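Local coordinates for protein pectate lyase (Cellvibrio cellulosa, PDB 1GXO) that cleaves pectate (polygalacturonic acid) by beta-elimination, as the catalytic module of a larger family 10 polysaccharide lyase, at residues 133-138 / 216-221; 251-256 / 276-281; 290-295 / 303-308. The protein carries 1 engineered substitution. All coordinates share one frame; numbering follows the deposited sequence.

Interaction 1 (133-138 / 216-221); sequences NDNGMA and GSESVG. With CA (calcium ion), chain C.
Asn133 reaches Glu218 through its amide nitrogen, ND2, which gives OE1 of that carboxylate a hydrogen bond of 3.1 Å. The side chain sets out away from 216-221, with CG anti to the backbone N (chi1 -158°), yet its amide end comes back to the glutamate. The donor stands well above the carboxylate plane, while OE1 lies close to the amide plane, and the two flat groups stand nearly perpendicular, 83° apart. An amide suits the place because the same ND2 also donates to water 1, which is itself a ligand of the calcium ion. At Asp134 the backbone takes over: its N binds Glu218 OE1 at 3.0 Å, coming from the same face of the carboxylate as Asn133 ND2, so one oxygen is gripped twice. The aspartate side chain turns outward, and OD1 coordinates the calcium at 2.8 Å while OD2 accepts from the N of Asn73. Asn135 N then binds Glu218 OE2 at 3.0 Å. Asp134 and Asn135 both have positive phi, a left-handed backbone that these two residue types tolerate comparatively well, and it turns successive N-H groups onto one carboxylate. Asn135 OD1 accepts from water 3 at 2.8 Å, which also donates to Glu218 O, and from water 2, which joins it to Ser217 O and Gly221 N. Gly221 has no side chain to keep OD1 from its CA, 3.8 Å away. Within the first turn of the helix, the small CB of Ala138 rests on Gly221 O at 3.5 Å. The N-terminal parts of helices 136-148 and 218-226 thus meet around a buried glutamate that probably steadies, from the second shell, the loop carrying the calcium ligand Asp134, close to a bound galacturonate, in the substrate cleft of this family 10 lyase.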
loop_
_atom_site.group_PDB
_atom_site.type_symbol
_atom_site.label_atom_id
_atom_site.label_comp_id
_atom_site.label_asym_id
_atom_site.label_seq_id
_atom_site.Cartn_x
_atom_site.Cartn_y
_atom_site.Cartn_z
ATOM N N ASN A 133 3.794 1.655 -3.441
ATOM C CA ASN A 133 4.686 2.117 -2.348
ATOM C C ASN A 133 3.907 2.588 -1.125
ATOM O O ASN A 133 2.960 3.342 -1.267
ATOM C CB ASN A 133 5.572 3.262 -2.852
ATOM C CG ASN A 133 6.847 3.462 -2.030
ATOM O OD1 ASN A 133 7.463 4.524 -2.096
ATOM N ND2 ASN A 133 7.260 2.454 -1.293
ATOM N N ASP A 134 4.303 2.130 0.065
ATOM C CA ASP A 134 3.591 2.418 1.325
ATOM C C ASP A 134 2.138 1.908 1.335
ATOM O O ASP A 134 1.265 2.479 2.004
ATOM C CB ASP A 134 3.620 3.921 1.660
ATOM C CG ASP A 134 5.045 4.486 1.710
ATOM O OD1 ASP A 134 5.981 3.716 2.036
ATOM O OD2 ASP A 134 5.318 5.670 1.440
ATOM N N ASN A 135 1.881 0.813 0.624
ATOM C CA ASN A 135 0.528 0.276 0.547
ATOM C C ASN A 135 -0.464 1.309 0.015
ATOM O O ASN A 135 -1.676 1.140 0.171
ATOM C CB ASN A 135 0.052 -0.279 1.900
ATOM C CG ASN A 135 0.924 -1.438 2.416
ATOM O OD1 ASN A 135 1.268 -2.366 1.663
ATOM N ND2 ASN A 135 1.277 -1.389 3.706
ATOM N N GLY A 136 0.043 2.368 -0.621
ATOM C CA GLY A 136 -0.794 3.368 -1.265
ATOM C C GLY A 136 -1.962 2.793 -2.049
ATOM O O GLY A 136 -3.099 2.826 -1.581
ATOM N N MET A 137 -1.702 2.261 -3.239
ATOM C CA MET A 137 -2.808 1.835 -4.126
ATOM C C MET A 137 -3.635 0.678 -3.586
ATOM O O MET A 137 -4.878 0.698 -3.687
ATOM C CB MET A 137 -2.299 1.509 -5.513
ATOM C CG MET A 137 -3.387 1.059 -6.491
ATOM S SD MET A 137 -2.736 1.081 -8.158
ATOM C CE MET A 137 -4.038 0.223 -9.081
ATOM N N ALA A 138 -2.968 -0.312 -2.983
ATOM C CA ALA A 138 -3.690 -1.483 -2.477
ATOM C C ALA A 138 -4.650 -1.078 -1.362
ATOM O O ALA A 138 -5.814 -1.477 -1.393
ATOM C CB ALA A 138 -2.732 -2.592 -1.992
ATOM N N GLY A 216 9.496 -6.769 -2.270
ATOM C CA GLY A 216 9.224 -7.692 -1.182
ATOM C C GLY A 216 8.241 -7.062 -0.179
ATOM O O GLY A 216 7.507 -7.771 0.501
ATOM N N SER A 217 8.243 -5.726 -0.084
ATOM C CA SER A 217 7.417 -4.990 0.883
ATOM C C SER A 217 5.971 -4.838 0.429
ATOM O O SER A 217 5.066 -5.320 1.100
ATOM C CB SER A 217 8.028 -3.620 1.190
ATOM O OG SER A 217 8.136 -2.832 0.018
ATOM N N GLU A 218 5.749 -4.188 -0.707
ATOM C CA GLU A 218 4.388 -3.793 -1.111
ATOM C C GLU A 218 3.512 -4.912 -1.684
ATOM O O GLU A 218 2.287 -4.777 -1.739
ATOM C CB GLU A 218 4.448 -2.627 -2.107
ATOM C CG GLU A 218 5.498 -1.564 -1.781
ATOM C CD GLU A 218 5.301 -0.868 -0.442
ATOM O OE1 GLU A 218 6.244 -0.133 -0.013
ATOM O OE2 GLU A 218 4.224 -1.025 0.180
ATOM N N SER A 219 4.136 -6.001 -2.125
ATOM C CA SER A 219 3.389 -7.110 -2.717
ATOM C C SER A 219 2.477 -7.805 -1.714
ATOM O O SER A 219 1.461 -8.395 -2.100
ATOM C CB SER A 219 4.339 -8.119 -3.372
ATOM O OG SER A 219 5.023 -7.518 -4.451
ATOM N N VAL A 220 2.835 -7.721 -0.432
ATOM C CA VAL A 220 2.012 -8.296 0.633
ATOM C C VAL A 220 0.626 -7.648 0.579
ATOM O O VAL A 220 -0.410 -8.352 0.489
ATOM C CB VAL A 220 2.634 -8.083 2.048
ATOM C CG1 VAL A 220 1.715 -8.626 3.147
ATOM C CG2 VAL A 220 3.964 -8.738 2.145
ATOM N N GLY A 221 0.619 -6.310 0.620
ATOM C CA GLY A 221 -0.605 -5.522 0.630
ATOM C C GLY A 221 -1.451 -5.733 -0.614
ATOM O O GLY A 221 -2.685 -5.787 -0.499
HETATM CA CA CA C . 8.287 5.072 2.883
HETATM O O HOH W 1 8.806 4.085 0.655
HETATM O O HOH W 2 2.553 -4.461 2.117
HETATM O O HOH W 3 0.658 -2.864 -0.988
HETATM O O HOH W 4 8.018 4.862 5.105
#

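Interaction 2 (251-256 / 276-281); sequences TYLEGY and MWYRFY. With ADA (alpha-D-galactopyranuronic acid), chain B.
Leu253 and Met276 form an antiparallel hydrogen-bonded pair, Leu253 N giving to Met276 O at 2.7 Å and Met276 N giving back to Leu253 O at 2.8 Å. From this pair the leucine side chain can be followed outward. Its CB lies 3.6 Å from Met276 O and 4.0 Å from Met276 CB. CG lies anti to the backbone N (chi1 -153°), which lays the leucine alongside the methionine, both pointing the same way. At the tip, CD2 meets Met276 CE at 3.8 Å and, obliquely, the phenol end of Tyr278, whose OH is 3.7 Å off. A branched and a flexible apolar chain can pack side by side here: Met276 bends at its last torsion, which brings CE over the centre of the Tyr278 ring. On the other face of the strand, Tyr252 CB makes a CH-pi contact with the five-membered ring of Trp277, 3.7 Å from its centroid. Beyond the pairing, Arg279 grips the galacturonate carboxylate end-on with NH1 and NH2. Trp277 NE1 gives its hydrogen to Phe246 O, at the end of helix 233-246, and the indole also packs on helix 319-328, whereas Leu253, Met276 and Tyr256 lie against Ile268 of strand 268-271.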
loop_
_atom_site.group_PDB
_atom_site.type_symbol
_atom_site.label_atom_id
_atom_site.label_comp_id
_atom_site.label_asym_id
_atom_site.label_seq_id
_atom_site.Cartn_x
_atom_site.Cartn_y
_atom_site.Cartn_z
ATOM N N THR A 251 13.350 -16.912 -3.034
ATOM C CA THR A 251 12.928 -15.576 -2.734
ATOM C C THR A 251 13.398 -15.208 -1.347
ATOM O O THR A 251 14.013 -14.174 -1.166
ATOM C CB THR A 251 11.407 -15.481 -2.854
ATOM O OG1 THR A 251 11.042 -15.586 -4.231
ATOM C CG2 THR A 251 10.899 -14.108 -2.432
ATOM N N TYR A 252 13.103 -16.038 -0.357
ATOM C CA TYR A 252 13.462 -15.668 0.985
ATOM C C TYR A 252 14.817 -16.218 1.325
ATOM O O TYR A 252 15.239 -17.231 0.767
ATOM C CB TYR A 252 12.403 -16.099 2.002
ATOM C CG TYR A 252 12.181 -17.592 2.071
ATOM C CD1 TYR A 252 13.104 -18.424 2.700
ATOM C CD2 TYR A 252 11.029 -18.166 1.532
ATOM C CE1 TYR A 252 12.900 -19.787 2.769
ATOM C CE2 TYR A 252 10.803 -19.525 1.611
ATOM C CZ TYR A 252 11.744 -20.337 2.228
ATOM O OH TYR A 252 11.567 -21.709 2.298
ATOM N N LEU A 253 15.504 -15.495 2.203
ATOM C CA LEU A 253 16.755 -15.912 2.829
ATOM C C LEU A 253 16.405 -16.825 4.026
ATOM O O LEU A 253 15.516 -16.481 4.809
ATOM C CB LEU A 253 17.478 -14.651 3.314
ATOM C CG LEU A 253 19.001 -14.594 3.458
ATOM C CD1 LEU A 253 19.697 -15.257 2.267
ATOM C CD2 LEU A 253 19.473 -13.142 3.654
ATOM N N GLU A 254 17.052 -17.986 4.135
ATOM C CA GLU A 254 16.777 -18.945 5.215
ATOM C C GLU A 254 17.849 -18.896 6.286
ATOM O O GLU A 254 19.035 -18.871 5.974
ATOM C CB GLU A 254 16.752 -20.365 4.695
ATOM C CG GLU A 254 15.960 -20.584 3.427
ATOM C CD GLU A 254 15.808 -22.059 3.129
ATOM O OE1 GLU A 254 15.472 -22.799 4.091
ATOM O OE2 GLU A 254 16.033 -22.470 1.959
ATOM N N GLY A 255 17.426 -18.932 7.547
ATOM C CA GLY A 255 18.341 -18.769 8.664
ATOM C C GLY A 255 18.861 -17.349 8.834
ATOM O O GLY A 255 19.986 -17.144 9.282
ATOM N N TYR A 256 18.043 -16.367 8.480
ATOM C CA TYR A 256 18.426 -14.956 8.558
ATOM C C TYR A 256 17.245 -14.070 9.012
ATOM O O TYR A 256 16.070 -14.443 8.850
ATOM C CB TYR A 256 18.939 -14.472 7.195
ATOM C CG TYR A 256 20.392 -14.784 6.919
ATOM C CD1 TYR A 256 21.401 -13.893 7.313
ATOM C CD2 TYR A 256 20.759 -15.955 6.247
ATOM C CE1 TYR A 256 22.749 -14.163 7.059
ATOM C CE2 TYR A 256 22.107 -16.236 5.977
ATOM C CZ TYR A 256 23.096 -15.340 6.399
ATOM O OH TYR A 256 24.431 -15.615 6.162
ATOM N N MET A 276 14.137 -14.263 5.944
ATOM C CA MET A 276 14.159 -12.855 5.556
ATOM C C MET A 276 13.763 -12.633 4.107
ATOM O O MET A 276 14.132 -13.410 3.214
ATOM C CB MET A 276 15.530 -12.215 5.809
ATOM C CG MET A 276 15.453 -10.683 5.841
ATOM S SD MET A 276 17.042 -9.921 5.658
ATOM C CE MET A 276 17.265 -10.039 3.855
ATOM N N TRP A 277 13.008 -11.561 3.877
ATOM C CA TRP A 277 12.712 -11.139 2.510
ATOM C C TRP A 277 13.412 -9.824 2.213
ATOM O O TRP A 277 13.471 -8.951 3.053
ATOM C CB TRP A 277 11.206 -11.016 2.276
ATOM C CG TRP A 277 10.479 -12.354 2.260
ATOM C CD1 TRP A 277 10.113 -13.091 1.163
ATOM C CD2 TRP A 277 10.019 -13.087 3.405
ATOM N NE1 TRP A 277 9.432 -14.214 1.565
ATOM C CE2 TRP A 277 9.386 -14.257 2.931
ATOM C CE3 TRP A 277 10.074 -12.871 4.792
ATOM C CZ2 TRP A 277 8.815 -15.207 3.786
ATOM C CZ3 TRP A 277 9.515 -13.825 5.646
ATOM C CH2 TRP A 277 8.891 -14.977 5.135
ATOM N N TYR A 278 13.945 -9.711 1.006
ATOM C CA TYR A 278 14.556 -8.477 0.555
ATOM C C TYR A 278 13.483 -7.465 0.238
ATOM O O TYR A 278 12.352 -7.841 -0.093
ATOM C CB TYR A 278 15.442 -8.741 -0.671
ATOM C CG TYR A 278 16.731 -9.462 -0.339
ATOM C CD1 TYR A 278 17.877 -8.747 0.009
ATOM C CD2 TYR A 278 16.815 -10.860 -0.387
ATOM C CE1 TYR A 278 19.075 -9.398 0.288
ATOM C CE2 TYR A 278 18.016 -11.529 -0.100
ATOM C CZ TYR A 278 19.141 -10.786 0.236
ATOM O OH TYR A 278 20.343 -11.404 0.564
ATOM N N ARG A 279 13.830 -6.186 0.379
ATOM C CA ARG A 279 12.977 -5.073 -0.033
ATOM C C ARG A 279 12.787 -5.043 -1.551
ATOM O O ARG A 279 11.690 -4.764 -2.035
ATOM C CB ARG A 279 13.574 -3.722 0.437
ATOM C CG ARG A 279 12.694 -2.488 0.150
ATOM C CD ARG A 279 11.431 -2.468 0.959
ATOM N NE ARG A 279 10.651 -1.216 0.966
ATOM C CZ ARG A 279 10.775 -0.258 1.880
ATOM N NH1 ARG A 279 11.683 -0.353 2.832
ATOM N NH2 ARG A 279 9.993 0.810 1.844
ATOM N N PHE A 280 13.871 -5.307 -2.281
ATOM C CA PHE A 280 13.897 -5.243 -3.747
ATOM C C PHE A 280 14.516 -6.521 -4.324
ATOM O O PHE A 280 15.620 -6.906 -3.927
ATOM C CB PHE A 280 14.761 -4.074 -4.236
ATOM C CG PHE A 280 14.337 -2.721 -3.711
ATOM C CD1 PHE A 280 14.980 -2.154 -2.605
ATOM C CD2 PHE A 280 13.324 -2.001 -4.348
ATOM C CE1 PHE A 280 14.600 -0.924 -2.116
ATOM C CE2 PHE A 280 12.929 -0.751 -3.871
ATOM C CZ PHE A 280 13.570 -0.196 -2.760
ATOM N N TYR A 281 13.814 -7.163 -5.253
ATOM C CA TYR A 281 14.323 -8.339 -5.943
ATOM C C TYR A 281 14.482 -8.023 -7.421
ATOM O O TYR A 281 13.652 -7.348 -7.993
ATOM C CB TYR A 281 13.354 -9.518 -5.797
ATOM C CG TYR A 281 13.316 -10.145 -4.423
ATOM C CD1 TYR A 281 12.504 -9.624 -3.422
ATOM C CD2 TYR A 281 14.080 -11.279 -4.133
ATOM C CE1 TYR A 281 12.462 -10.197 -2.158
ATOM C CE2 TYR A 281 14.048 -11.861 -2.863
ATOM C CZ TYR A 281 13.230 -11.317 -1.892
ATOM O OH TYR A 281 13.183 -11.875 -0.647
HETATM C C1 ADA B . 11.006 6.342 5.826
HETATM C C2 ADA B . 11.281 6.017 7.310
HETATM C C3 ADA B . 12.399 4.944 7.404
HETATM C C4 ADA B . 12.001 3.688 6.613
HETATM C C5 ADA B . 11.724 4.141 5.167
HETATM C C6 ADA B . 11.334 2.938 4.299
HETATM O O2 ADA B . 11.633 7.175 8.048
HETATM O O3 ADA B . 12.788 4.660 8.743
HETATM O O4 ADA B . 10.831 3.172 7.242
HETATM O O5 ADA B . 10.699 5.138 5.161
HETATM O O6B ADA B . 12.053 1.938 4.341
HETATM O O6A ADA B . 10.342 3.021 3.573
#

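Interaction 3 (290-295 / 303-308); sequences FSDRDG and QMSLER. With ADA (alpha-D-galactopyranuronic acid), chain D; ADA (alpha-D-galactopyranuronic acid), chain E.
In the glycan pocket of this lyase, Arg293 and Arg308 from the two segments lie one over the other and share Glu307 between them. Each arginine grips the carboxylate side-on. Arg293 uses NE to OE1 at 3.0 Å and NH2 to OE2 at 2.8 Å; Arg308 likewise sends NE to OE1 and NH2 to OE2. The paired donors reach each oxygen from opposite faces of the carboxylate plane. Four bonds to one glutamate fix how both guanidinium groups are turned, with their planes 36° apart, and its negative charge probably helps them lie so close. Arg308 bends at chi2 and chi3; Arg293 stays extended. Their other N-H groups bind two galacturonates: Arg293 NH1 and NH2 hold the carboxylate of the one in chain E, NH1 meeting O6A at 2.9 Å, and Arg308 NH1 binds O3 of the chain D galacturonate at 2.8 Å while its NH2 donates to O2. Tyr209 lies against Arg308 in a cation-pi contact. Next to these arginines, a type I beta turn from Asp292 to Gly295 is fastened to the beginning of helix 306-311, where Ser305 is the N-cap residue. Asp292 OD1 accepts from Ser305 OG with its syn lone pair and from Arg293 N on its anti side, and OD2 takes Ser305 N at 2.7 Å in an almost straight bond of 176°. A short carboxylate suits this place, since both oxygens serve the serine while one also braces the turn that presents Arg293. The flexible chain of Met304 bends at chi3 and its CE touches Phe290 CB at 3.6 Å.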
loop_
_atom_site.group_PDB
_atom_site.type_symbol
_atom_site.label_atom_id
_atom_site.label_comp_id
_atom_site.label_asym_id
_atom_site.label_seq_id
_atom_site.Cartn_x
_atom_site.Cartn_y
_atom_site.Cartn_z
ATOM N N PHE A 290 20.452 -4.099 -3.623
ATOM C CA PHE A 290 20.567 -2.847 -2.891
ATOM C C PHE A 290 20.857 -1.718 -3.873
ATOM O O PHE A 290 21.314 -1.950 -5.000
ATOM C CB PHE A 290 21.664 -2.925 -1.841
ATOM C CG PHE A 290 21.574 -4.141 -0.964
ATOM C CD1 PHE A 290 22.528 -5.153 -1.058
ATOM C CD2 PHE A 290 20.528 -4.278 -0.041
ATOM C CE1 PHE A 290 22.426 -6.291 -0.258
ATOM C CE2 PHE A 290 20.423 -5.404 0.768
ATOM C CZ PHE A 290 21.364 -6.407 0.669
ATOM N N SER A 291 20.527 -0.509 -3.442
ATOM C CA SER A 291 20.778 0.695 -4.219
ATOM C C SER A 291 21.270 1.769 -3.249
ATOM O O SER A 291 21.611 1.443 -2.125
ATOM C CB SER A 291 19.519 1.115 -4.989
ATOM O OG SER A 291 19.827 2.166 -5.893
ATOM N N ASP A 292 21.315 3.022 -3.697
ATOM C CA ASP A 292 21.936 4.133 -2.959
ATOM C C ASP A 292 21.500 5.426 -3.643
ATOM O O ASP A 292 20.727 5.366 -4.613
ATOM C CB ASP A 292 23.468 3.997 -2.977
ATOM C CG ASP A 292 24.126 4.514 -1.702
ATOM O OD1 ASP A 292 23.586 5.447 -1.041
ATOM O OD2 ASP A 292 25.201 4.028 -1.293
ATOM N N ARG A 293 21.953 6.589 -3.174
ATOM C CA ARG A 293 21.443 7.837 -3.763
ATOM C C ARG A 293 22.019 8.129 -5.150
ATOM O O ARG A 293 21.588 9.076 -5.802
ATOM C CB ARG A 293 21.667 9.033 -2.833
ATOM C CG ARG A 293 20.842 8.995 -1.562
ATOM C CD ARG A 293 20.781 10.334 -0.865
ATOM N NE ARG A 293 20.098 10.292 0.425
ATOM C CZ ARG A 293 18.792 10.427 0.611
ATOM N NH1 ARG A 293 17.959 10.587 -0.416
ATOM N NH2 ARG A 293 18.315 10.397 1.846
ATOM N N ASP A 294 22.976 7.320 -5.605
ATOM C CA ASP A 294 23.536 7.485 -6.950
ATOM C C ASP A 294 22.773 6.654 -7.996
ATOM O O ASP A 294 23.138 6.619 -9.184
ATOM C CB ASP A 294 25.047 7.149 -6.976
ATOM C CG ASP A 294 25.347 5.710 -6.571
ATOM O OD1 ASP A 294 24.464 5.014 -6.041
ATOM O OD2 ASP A 294 26.466 5.188 -6.726
ATOM N N GLY A 295 21.720 5.977 -7.549
ATOM C CA GLY A 295 20.937 5.136 -8.432
ATOM C C GLY A 295 21.595 3.810 -8.756
ATOM O O GLY A 295 21.072 3.048 -9.580
ATOM N N GLN A 303 28.603 -2.135 1.062
ATOM C CA GLN A 303 29.076 -1.115 0.095
ATOM C C GLN A 303 28.185 0.142 0.034
ATOM O O GLN A 303 28.554 1.111 -0.626
ATOM C CB GLN A 303 29.184 -1.655 -1.348
ATOM C CG GLN A 303 29.418 -3.136 -1.563
ATOM C CD GLN A 303 29.252 -3.577 -3.058
ATOM O OE1 GLN A 303 28.534 -4.550 -3.353
ATOM N NE2 GLN A 303 29.913 -2.860 -3.979
ATOM N N MET A 304 27.016 0.115 0.677
ATOM C CA MET A 304 26.056 1.229 0.659
ATOM C C MET A 304 26.466 2.374 1.596
ATOM O O MET A 304 27.043 2.133 2.658
ATOM C CB MET A 304 24.676 0.711 1.097
ATOM C CG MET A 304 23.574 1.753 1.140
ATOM S SD MET A 304 21.990 1.095 1.718
ATOM C CE MET A 304 21.776 -0.356 0.612
ATOM N N SER A 305 26.141 3.610 1.228
ATOM C CA SER A 305 26.338 4.746 2.142
ATOM C C SER A 305 25.646 4.509 3.477
ATOM O O SER A 305 24.507 3.989 3.518
ATOM C CB SER A 305 25.826 6.055 1.538
ATOM O OG SER A 305 24.414 6.026 1.297
ATOM N N LEU A 306 26.320 4.903 4.562
ATOM C CA LEU A 306 25.743 4.807 5.910
ATOM C C LEU A 306 24.331 5.391 6.004
ATOM O O LEU A 306 23.443 4.802 6.668
ATOM C CB LEU A 306 26.657 5.471 6.949
ATOM C CG LEU A 306 26.236 5.320 8.413
ATOM C CD1 LEU A 306 26.376 3.887 8.885
ATOM C CD2 LEU A 306 27.051 6.272 9.286
ATOM N N GLU A 307 24.125 6.535 5.343
ATOM C CA GLU A 307 22.862 7.249 5.450
ATOM C C GLU A 307 21.680 6.465 4.841
ATOM O O GLU A 307 20.556 6.504 5.362
ATOM C CB GLU A 307 22.985 8.679 4.891
ATOM C CG GLU A 307 21.758 9.551 5.112
ATOM C CD GLU A 307 20.713 9.386 4.003
ATOM O OE1 GLU A 307 21.089 8.911 2.888
ATOM O OE2 GLU A 307 19.519 9.722 4.249
ATOM N N ARG A 308 21.924 5.745 3.749
ATOM C CA ARG A 308 20.869 4.957 3.138
ATOM C C ARG A 308 20.678 3.613 3.852
ATOM O O ARG A 308 19.571 3.128 3.934
ATOM C CB ARG A 308 21.113 4.761 1.630
ATOM C CG ARG A 308 20.762 5.969 0.739
ATOM C CD ARG A 308 19.283 6.411 0.790
ATOM N NE ARG A 308 18.928 7.125 2.025
ATOM C CZ ARG A 308 17.683 7.260 2.496
ATOM N NH1 ARG A 308 16.646 6.758 1.817
ATOM N NH2 ARG A 308 17.470 7.906 3.650
HETATM C C1 ADA D . 12.937 10.217 4.102
HETATM C C2 ADA D . 13.971 9.067 4.230
HETATM C C3 ADA D . 13.564 7.779 3.448
HETATM C C4 ADA D . 12.123 7.349 3.812
HETATM C C5 ADA D . 11.290 8.599 3.463
HETATM C C6 ADA D . 9.781 8.300 3.483
HETATM O O2 ADA D . 15.270 9.488 3.875
HETATM O O3 ADA D . 14.540 6.739 3.612
HETATM O O4 ADA D . 12.152 7.015 5.220
HETATM O O5 ADA D . 11.662 9.647 4.367
HETATM O O6B ADA D . 9.306 7.550 2.633
HETATM O O6A ADA D . 9.087 8.819 4.345
HETATM C C1 ADA E . 11.074 11.895 0.053
HETATM C C2 ADA E . 10.552 12.271 1.453
HETATM C C3 ADA E . 11.604 12.837 2.428
HETATM C C4 ADA E . 12.999 12.178 2.341
HETATM C C5 ADA E . 13.386 12.127 0.842
HETATM C C6 ADA E . 14.765 11.413 0.772
HETATM O O1 ADA E . 10.964 12.949 -0.885
HETATM O O2 ADA E . 9.479 13.187 1.322
HETATM O O3 ADA E . 11.098 12.702 3.739
HETATM O O4 ADA E . 13.003 10.798 2.766
HETATM O O5 ADA E . 12.411 11.412 0.090
HETATM O O6B ADA E . 15.516 11.403 1.760
HETATM O O6A ADA E . 15.115 10.850 -0.255
#

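How the interactions relate
From the N terminus, interaction 1 closes first, drawing the N-terminal parts of helices 136-148 and 218-226 together across 77 intervening residues. Interaction 2 then closes a short excursion of 19 residues that carries strands 256-258 and 268-271, and interaction 3 closes one of seven just ahead of helix 306-311. The three follow in series; none nests in or crosses another. Gly216 N and Arg279 O, probably hydrogen-bonded at 3.0 Å, join interactions 1 and 2 next to where strands 214-215 and 280-281 pair. Tyr278 packs on Phe290 to join 2 and 3, whereas 1 and 3 stay about 10 Å apart at their nearest atoms. Asp134, Arg279, Arg293 and Arg308 bring the three to the bound calcium and galacturonates.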